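Local structure of SM80.1 Vicilin (Solanum melongena, 5VF5) at residues V245-Y259 / I327-G341. The protein is a 7S vicilin of the cupin superfamily that probably serves as a nitrogen and carbon reserve in the seed. Numbering follows the deposited sequence.
Sequences VAFMNINQGGMVLPY and ITFIATGGSNFRVVG. With ACT (acetate ion), chain C.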
loop_
_atom_site.group_PDB
_atom_site.type_symbol
_atom_site.label_atom_id
_atom_site.label_comp_id
_atom_site.label_asym_id
_atom_site.label_seq_id
_atom_site.Cartn_x
_atom_site.Cartn_y
_atom_site.Cartn_z
ATOM N N VAL A 245 -2.194 -5.174 -6.321
ATOM C CA VAL A 245 -1.729 -5.311 -4.945
ATOM C C VAL A 245 -0.877 -6.562 -4.872
ATOM O O VAL A 245 -1.368 -7.656 -5.152
ATOM C CB VAL A 245 -2.863 -5.388 -3.902
ATOM C CG1 VAL A 245 -2.273 -5.506 -2.525
ATOM C CG2 VAL A 245 -3.817 -4.222 -4.077
ATOM N N ALA A 246 0.385 -6.400 -4.512
ATOM C CA ALA A 246 1.346 -7.462 -4.503
ATOM C C ALA A 246 1.735 -7.718 -3.040
ATOM O O ALA A 246 1.907 -6.799 -2.227
ATOM C CB ALA A 246 2.568 -7.121 -5.325
ATOM N N PHE A 247 1.944 -8.984 -2.736
ATOM C CA PHE A 247 2.433 -9.438 -1.454
ATOM C C PHE A 247 3.720 -10.229 -1.671
ATOM O O PHE A 247 3.716 -11.222 -2.406
ATOM C CB PHE A 247 1.386 -10.352 -0.817
ATOM C CG PHE A 247 0.038 -9.703 -0.648
ATOM C CD1 PHE A 247 -0.887 -9.691 -1.675
ATOM C CD2 PHE A 247 -0.262 -9.043 0.540
ATOM C CE1 PHE A 247 -2.129 -9.101 -1.499
ATOM C CE2 PHE A 247 -1.517 -8.469 0.747
ATOM C CZ PHE A 247 -2.440 -8.470 -0.299
ATOM N N MET A 248 4.821 -9.760 -1.090
ATOM C CA MET A 248 6.097 -10.453 -1.245
ATOM C C MET A 248 6.624 -10.757 0.125
ATOM O O MET A 248 6.699 -9.873 0.972
ATOM C CB MET A 248 7.102 -9.645 -2.075
ATOM C CG MET A 248 8.412 -10.371 -2.323
ATOM S SD MET A 248 9.332 -9.654 -3.680
ATOM C CE MET A 248 9.929 -8.229 -2.809
ATOM N N ASN A 249 7.015 -12.014 0.308
ATOM C CA ASN A 249 7.670 -12.463 1.501
ATOM C C ASN A 249 8.996 -13.100 1.122
ATOM O O ASN A 249 9.043 -13.970 0.247
ATOM C CB ASN A 249 6.821 -13.472 2.274
ATOM C CG ASN A 249 7.419 -13.781 3.645
ATOM O OD1 ASN A 249 7.614 -12.890 4.464
ATOM N ND2 ASN A 249 7.813 -15.002 3.849
ATOM N N ILE A 250 10.059 -12.632 1.773
ATOM C CA ILE A 250 11.391 -13.219 1.626
ATOM C C ILE A 250 11.730 -13.853 2.987
ATOM O O ILE A 250 11.768 -13.166 4.036
ATOM C CB ILE A 250 12.434 -12.167 1.223
ATOM C CG1 ILE A 250 11.990 -11.429 -0.058
ATOM C CG2 ILE A 250 13.789 -12.835 1.022
ATOM C CD1 ILE A 250 12.918 -10.358 -0.504
ATOM N N ASN A 251 11.979 -15.152 2.966
ATOM C CA ASN A 251 12.294 -15.837 4.196
ATOM C C ASN A 251 13.628 -15.368 4.775
ATOM O O ASN A 251 14.493 -14.853 4.057
ATOM C CB ASN A 251 12.340 -17.322 3.942
ATOM C CG ASN A 251 10.999 -17.929 3.599
ATOM O OD1 ASN A 251 9.955 -17.450 3.996
ATOM N ND2 ASN A 251 11.037 -19.050 2.939
ATOM N N GLN A 252 13.796 -15.529 6.093
ATOM C CA GLN A 252 15.052 -15.079 6.710
ATOM C C GLN A 252 16.204 -15.748 6.009
ATOM O O GLN A 252 16.123 -16.920 5.615
ATOM C CB GLN A 252 15.094 -15.331 8.206
ATOM C CG GLN A 252 14.815 -16.690 8.697
ATOM C CD GLN A 252 14.707 -16.662 10.257
ATOM O OE1 GLN A 252 15.700 -16.380 10.968
ATOM N NE2 GLN A 252 13.492 -16.880 10.775
ATOM N N GLY A 253 17.251 -14.973 5.768
ATOM C CA GLY A 253 18.411 -15.457 5.047
ATOM C C GLY A 253 18.207 -15.573 3.544
ATOM O O GLY A 253 19.091 -16.095 2.849
ATOM N N GLY A 254 17.085 -15.074 3.029
ATOM C CA GLY A 254 16.825 -15.144 1.610
ATOM C C GLY A 254 17.013 -13.840 0.895
ATOM O O GLY A 254 17.250 -12.788 1.508
ATOM N N MET A 255 16.866 -13.930 -0.428
ATOM C CA MET A 255 16.854 -12.755 -1.300
ATOM C C MET A 255 15.923 -13.032 -2.447
ATOM O O MET A 255 15.723 -14.168 -2.823
ATOM C CB MET A 255 18.237 -12.405 -1.834
ATOM C CG MET A 255 18.840 -13.474 -2.733
ATOM S SD MET A 255 20.494 -13.098 -3.370
ATOM C CE MET A 255 20.175 -11.763 -4.497
ATOM N N VAL A 256 15.333 -11.981 -3.006
ATOM C CA VAL A 256 14.666 -12.085 -4.296
ATOM C C VAL A 256 15.712 -11.836 -5.359
ATOM O O VAL A 256 16.520 -10.888 -5.257
ATOM C CB VAL A 256 13.429 -11.166 -4.428
ATOM C CG1 VAL A 256 13.740 -9.682 -4.329
ATOM C CG2 VAL A 256 12.696 -11.489 -5.736
ATOM N N LEU A 257 15.791 -12.715 -6.344
ATOM C CA LEU A 257 16.746 -12.527 -7.425
ATOM C C LEU A 257 16.456 -11.198 -8.159
ATOM O O LEU A 257 15.294 -10.777 -8.240
ATOM C CB LEU A 257 16.677 -13.699 -8.393
ATOM C CG LEU A 257 17.280 -14.987 -7.813
ATOM C CD1 LEU A 257 17.049 -16.125 -8.777
ATOM C CD2 LEU A 257 18.770 -14.863 -7.573
ATOM N N PRO A 258 17.504 -10.532 -8.681
ATOM C CA PRO A 258 17.252 -9.293 -9.389
ATOM C C PRO A 258 16.179 -9.452 -10.468
ATOM O O PRO A 258 16.149 -10.462 -11.218
ATOM C CB PRO A 258 18.618 -8.928 -9.957
ATOM C CG PRO A 258 19.619 -9.589 -9.020
ATOM C CD PRO A 258 18.934 -10.891 -8.671
ATOM N N TYR A 259 15.284 -8.469 -10.532
ATOM C CA TYR A 259 14.228 -8.493 -11.532
ATOM C C TYR A 259 13.827 -7.069 -11.856
ATOM O O TYR A 259 14.276 -6.099 -11.217
ATOM C CB TYR A 259 13.002 -9.245 -10.983
ATOM C CG TYR A 259 12.271 -8.478 -9.886
ATOM C CD1 TYR A 259 12.668 -8.583 -8.546
ATOM C CD2 TYR A 259 11.228 -7.620 -10.182
ATOM C CE1 TYR A 259 12.017 -7.867 -7.537
ATOM C CE2 TYR A 259 10.584 -6.889 -9.177
ATOM C CZ TYR A 259 10.989 -7.006 -7.864
ATOM O OH TYR A 259 10.327 -6.331 -6.853
ATOM N N ILE A 327 15.993 -4.377 -9.689
ATOM C CA ILE A 327 15.966 -4.291 -8.234
ATOM C C ILE A 327 16.180 -5.657 -7.620
ATOM O O ILE A 327 15.731 -6.661 -8.160
ATOM C CB ILE A 327 14.604 -3.672 -7.776
ATOM C CG1 ILE A 327 14.443 -3.585 -6.273
ATOM C CG2 ILE A 327 13.419 -4.467 -8.304
ATOM C CD1 ILE A 327 14.775 -2.294 -5.704
ATOM N N THR A 328 16.770 -5.668 -6.442
ATOM C CA THR A 328 16.872 -6.838 -5.577
ATOM C C THR A 328 16.682 -6.403 -4.143
ATOM O O THR A 328 17.028 -5.268 -3.754
ATOM C CB THR A 328 18.204 -7.605 -5.777
ATOM O OG1 THR A 328 18.214 -8.801 -4.999
ATOM C CG2 THR A 328 19.382 -6.766 -5.359
ATOM N N PHE A 329 16.159 -7.309 -3.350
ATOM C CA PHE A 329 16.015 -7.164 -1.894
ATOM C C PHE A 329 16.662 -8.377 -1.236
ATOM O O PHE A 329 16.417 -9.503 -1.651
ATOM C CB PHE A 329 14.566 -7.118 -1.448
ATOM C CG PHE A 329 13.759 -6.001 -2.033
ATOM C CD1 PHE A 329 13.086 -6.163 -3.229
ATOM C CD2 PHE A 329 13.631 -4.789 -1.371
ATOM C CE1 PHE A 329 12.302 -5.133 -3.754
ATOM C CE2 PHE A 329 12.864 -3.765 -1.871
ATOM C CZ PHE A 329 12.200 -3.928 -3.073
ATOM N N ILE A 330 17.393 -8.138 -0.158
ATOM C CA ILE A 330 18.103 -9.154 0.583
ATOM C C ILE A 330 17.610 -9.009 2.050
ATOM O O ILE A 330 17.832 -7.983 2.704
ATOM C CB ILE A 330 19.637 -8.937 0.558
ATOM C CG1 ILE A 330 20.173 -9.052 -0.875
ATOM C CG2 ILE A 330 20.305 -9.966 1.442
ATOM C CD1 ILE A 330 20.201 -7.720 -1.603
ATOM N N ALA A 331 16.918 -10.018 2.537
ATOM C CA ALA A 331 16.466 -10.070 3.909
ATOM C C ALA A 331 17.641 -10.090 4.846
ATOM O O ALA A 331 18.674 -10.731 4.598
ATOM C CB ALA A 331 15.568 -11.269 4.137
ATOM N N THR A 332 17.539 -9.306 5.899
ATOM C CA THR A 332 18.658 -9.230 6.797
ATOM C C THR A 332 18.207 -9.881 8.095
ATOM O O THR A 332 17.402 -9.312 8.828
ATOM C CB THR A 332 19.323 -7.810 6.803
ATOM O OG1 THR A 332 18.422 -6.739 7.095
ATOM C CG2 THR A 332 20.054 -7.507 5.399
ATOM N N GLY A 333 18.565 -11.195 8.111
ATOM C CA GLY A 333 18.719 -12.183 9.214
ATOM C C GLY A 333 17.746 -12.711 10.271
ATOM O O GLY A 333 17.496 -13.927 10.361
ATOM N N GLY A 334 17.260 -11.846 11.138
ATOM C CA GLY A 334 16.486 -12.343 12.260
ATOM C C GLY A 334 14.997 -12.467 12.037
ATOM O O GLY A 334 14.253 -12.751 12.973
ATOM N N SER A 335 14.557 -12.243 10.805
ATOM C CA SER A 335 13.135 -12.209 10.498
ATOM C C SER A 335 12.991 -12.431 8.997
ATOM O O SER A 335 13.913 -12.148 8.204
ATOM C CB SER A 335 12.553 -10.805 10.894
ATOM O OG SER A 335 11.175 -10.646 10.619
ATOM N N ASN A 336 11.850 -12.991 8.624
ATOM C CA ASN A 336 11.408 -12.839 7.249
ATOM C C ASN A 336 11.225 -11.327 6.978
ATOM O O ASN A 336 11.094 -10.505 7.906
ATOM C CB ASN A 336 10.094 -13.533 7.041
ATOM C CG ASN A 336 9.009 -12.895 7.854
ATOM O OD1 ASN A 336 9.134 -12.800 9.086
ATOM N ND2 ASN A 336 7.986 -12.412 7.203
ATOM N N PHE A 337 11.251 -10.968 5.695
ATOM C CA PHE A 337 11.021 -9.616 5.226
ATOM C C PHE A 337 9.754 -9.658 4.382
ATOM O O PHE A 337 9.717 -10.344 3.354
ATOM C CB PHE A 337 12.185 -9.139 4.396
ATOM C CG PHE A 337 11.990 -7.808 3.704
ATOM C CD1 PHE A 337 11.969 -6.626 4.441
ATOM C CD2 PHE A 337 11.896 -7.717 2.290
ATOM C CE1 PHE A 337 11.840 -5.398 3.827
ATOM C CE2 PHE A 337 11.773 -6.480 1.699
ATOM C CZ PHE A 337 11.768 -5.320 2.461
ATOM N N ARG A 338 8.722 -8.979 4.853
ATOM C CA ARG A 338 7.422 -8.966 4.186
ATOM C C ARG A 338 6.982 -7.564 3.812
ATOM O O ARG A 338 7.067 -6.623 4.592
ATOM C CB ARG A 338 6.354 -9.548 5.109
ATOM C CG ARG A 338 5.075 -9.945 4.382
ATOM C CD ARG A 338 4.038 -10.607 5.300
ATOM N NE ARG A 338 4.586 -11.713 6.112
ATOM C CZ ARG A 338 4.592 -13.007 5.767
ATOM N NH1 ARG A 338 4.099 -13.433 4.593
ATOM N NH2 ARG A 338 5.102 -13.906 6.614
ATOM N N VAL A 339 6.531 -7.458 2.561
ATOM C CA VAL A 339 6.101 -6.151 1.998
ATOM C C VAL A 339 4.757 -6.283 1.326
ATOM O O VAL A 339 4.388 -7.383 0.830
ATOM C CB VAL A 339 7.121 -5.544 0.985
ATOM C CG1 VAL A 339 8.477 -5.434 1.631
ATOM C CG2 VAL A 339 7.203 -6.364 -0.287
ATOM N N VAL A 340 4.046 -5.173 1.242
ATOM C CA VAL A 340 2.893 -5.028 0.391
ATOM C C VAL A 340 3.265 -3.979 -0.612
ATOM O O VAL A 340 3.797 -2.926 -0.252
ATOM C CB VAL A 340 1.662 -4.533 1.160
ATOM C CG1 VAL A 340 0.486 -4.281 0.211
ATOM C CG2 VAL A 340 1.332 -5.540 2.204
ATOM N N GLY A 341 3.047 -4.275 -1.879
ATOM C CA GLY A 341 3.339 -3.315 -2.955
ATOM C C GLY A 341 2.077 -2.929 -3.712
ATOM O O GLY A 341 1.267 -3.792 -4.103
HETATM C C ACT C . 6.916 -5.780 -6.914
HETATM O O ACT C . 5.787 -6.103 -7.397
HETATM O OXT ACT C . 7.883 -5.546 -7.672
HETATM C CH3 ACT C . 7.170 -5.694 -5.429
#
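Asn249 and Arg338, cross-strand neighbours in a non-hydrogen-bonded antiparallel pair, show how an amide can lie flat on a guanidinium group: in the conformer described here their planes are 5° apart, and Asn249 OD1 sits over the centre of the guanidinium, 3.3 Å from Arg338 CZ. OD1 instead accepts a hydrogen bond from Asn336 ND2, 2.8 Å away, nearly straight at 171° and on a lone pair, the amide of Asn336 being turned well out of the plane of Asn249's. Glu272, salt-bridged to Arg338 NE and hydrogen-bonded to Asn336 ND2, links those two side chains.

Strand 245-250 pairs with 337-341 in one sheet of the C-terminal cupin beta-barrel and, after the type II beta turn Asn251-Gly254, strand 254-259 pairs with 327-331 in the facing sheet. Side chains from both sheets meet in the interior. With its chain bent at chi3 (76°) in the conformer described, Met248 brings CE to 3.8 Å from Phe329 CD1, while Ile250 CD1 bridges Phe329 CB and the edge of the Phe337 ring. Val256 CG1 lies at the Phe329 edge, 3.7 Å from CD1. Farther along, Ile327 CG2 makes a CH-pi contact over one face of Tyr259, whose OH donates to an acetate ion, probably from the crystallisation liquor.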